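PDB 3URF: tumor necrosis factor receptor superfamily member 11B from Homo sapiens, which acts as a secreted decoy receptor for the cytokine RANKL, neutralising its role in osteoclast formation and inhibiting the activation of osteoclasts in vitro. Local coordinates for residues Cys84-Lys87 with Tyr91-Ile94. Residues are numbered along the deposited sequence; the frame is centred on the assembly and turned at random.
Sequences CECK and YLEI
Cys-86 meets the backbone of Tyr-91 and Leu-92 at the start of the third cysteine-rich repeat of this TNF-receptor-type ectodomain, and illustrates how such elongated modules, poor in regular secondary structure, are organised around disulfides. Covalent bonding frames the contact: Cys-86 is joined to Cys-97 within its own repeat, whereas Cys-84, two residues earlier, closes the second repeat through Cys-66. The 84-87 segment therefore spans the junction between the modules.

Van der Waals packing does the rest, for no hydrogen bond links the two segments. With SG of Cys-86 beside its backbone N (chi1 -75°) and anti to the carbonyl carbon, the sulfur lies against the Tyr-91 to Leu-92 peptide, 3.5 Å from C of Tyr-91. The same sulfur touches the Leu-92 side chain at CB, 3.8 Å away. Leu-92 itself continues onto Lys-67 and Gln-70 of the second repeat.

One side-chain hydrogen bond lies within the 91-94 segment. CB of Tyr-91 points away from the 84-87 segment. The chain of another protein packs on Tyr-91, Glu-93 and Ile-94. OH of Tyr-91 donates to OE2 of Glu-93 at 3.0 Å, approaching from above the carboxylate plane, 66° out of it.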
loop_
_atom_site.group_PDB
_atom_site.type_symbol
_atom_site.label_atom_id
_atom_site.label_comp_id
_atom_site.label_asym_id
_atom_site.label_seq_id
_atom_site.Cartn_x
_atom_site.Cartn_y
_atom_site.Cartn_z
ATOM N N CYS B 84 24.237 -7.990 12.526
ATOM C CA CYS B 84 24.448 -6.635 12.037
ATOM C C CYS B 84 24.269 -5.670 13.184
ATOM O O CYS B 84 23.377 -5.838 14.006
ATOM C CB CYS B 84 23.450 -6.325 10.928
ATOM S SG CYS B 84 23.477 -7.542 9.583
ATOM N N GLU B 85 25.120 -4.661 13.261
ATOM C CA GLU B 85 24.968 -3.690 14.327
ATOM C C GLU B 85 25.147 -2.262 13.846
ATOM O O GLU B 85 25.877 -2.000 12.885
ATOM C CB GLU B 85 25.909 -4.009 15.485
ATOM C CG GLU B 85 25.494 -5.258 16.242
ATOM C CD GLU B 85 25.912 -5.226 17.698
ATOM O OE1 GLU B 85 26.928 -4.564 18.010
ATOM O OE2 GLU B 85 25.219 -5.858 18.527
ATOM N N CYS B 86 24.449 -1.345 14.507
ATOM C CA CYS B 86 24.615 0.070 14.227
ATOM C C CYS B 86 25.994 0.537 14.655
ATOM O O CYS B 86 26.475 0.172 15.724
ATOM C CB CYS B 86 23.526 0.895 14.917
ATOM S SG CYS B 86 21.905 0.784 14.100
ATOM N N LYS B 87 26.625 1.338 13.806
ATOM C CA LYS B 87 27.943 1.897 14.088
ATOM C C LYS B 87 27.932 2.793 15.327
ATOM O O LYS B 87 26.863 3.167 15.825
ATOM C CB LYS B 87 28.452 2.662 12.863
ATOM C CG LYS B 87 28.671 1.745 11.660
ATOM C CD LYS B 87 28.831 2.491 10.336
ATOM C CE LYS B 87 28.769 1.499 9.158
ATOM N NZ LYS B 87 28.547 2.137 7.820
ATOM N N TYR B 91 21.923 3.791 17.346
ATOM C CA TYR B 91 21.141 2.640 17.765
ATOM C C TYR B 91 20.125 2.347 16.684
ATOM O O TYR B 91 19.723 3.240 15.929
ATOM C CB TYR B 91 20.420 2.933 19.080
ATOM C CG TYR B 91 19.321 3.959 18.948
ATOM C CD1 TYR B 91 19.615 5.306 18.790
ATOM C CD2 TYR B 91 17.981 3.577 18.974
ATOM C CE1 TYR B 91 18.599 6.252 18.669
ATOM C CE2 TYR B 91 16.965 4.506 18.851
ATOM C CZ TYR B 91 17.271 5.843 18.697
ATOM O OH TYR B 91 16.246 6.769 18.571
ATOM N N LEU B 92 19.707 1.093 16.604
ATOM C CA LEU B 92 18.690 0.720 15.643
ATOM C C LEU B 92 17.329 1.172 16.124
ATOM O O LEU B 92 16.835 0.695 17.140
ATOM C CB LEU B 92 18.685 -0.783 15.398
ATOM C CG LEU B 92 17.682 -1.260 14.351
ATOM C CD1 LEU B 92 17.741 -0.381 13.113
ATOM C CD2 LEU B 92 17.931 -2.731 13.993
ATOM N N GLU B 93 16.741 2.108 15.388
ATOM C CA GLU B 93 15.378 2.550 15.624
ATOM C C GLU B 93 14.482 2.130 14.467
ATOM O O GLU B 93 14.432 2.791 13.435
ATOM C CB GLU B 93 15.322 4.058 15.757
ATOM C CG GLU B 93 13.918 4.594 15.799
ATOM C CD GLU B 93 13.443 4.831 17.209
ATOM O OE1 GLU B 93 13.057 3.852 17.871
ATOM O OE2 GLU B 93 13.475 5.995 17.664
ATOM N N ILE B 94 13.775 1.023 14.656
ATOM C CA ILE B 94 12.841 0.531 13.660
ATOM C C ILE B 94 13.596 0.178 12.386
ATOM O O ILE B 94 14.261 -0.854 12.333
ATOM C CB ILE B 94 11.683 1.518 13.433
ATOM C CG1 ILE B 94 10.966 1.793 14.760
ATOM C CG2 ILE B 94 10.685 0.961 12.445
ATOM C CD1 ILE B 94 10.086 3.018 14.732
#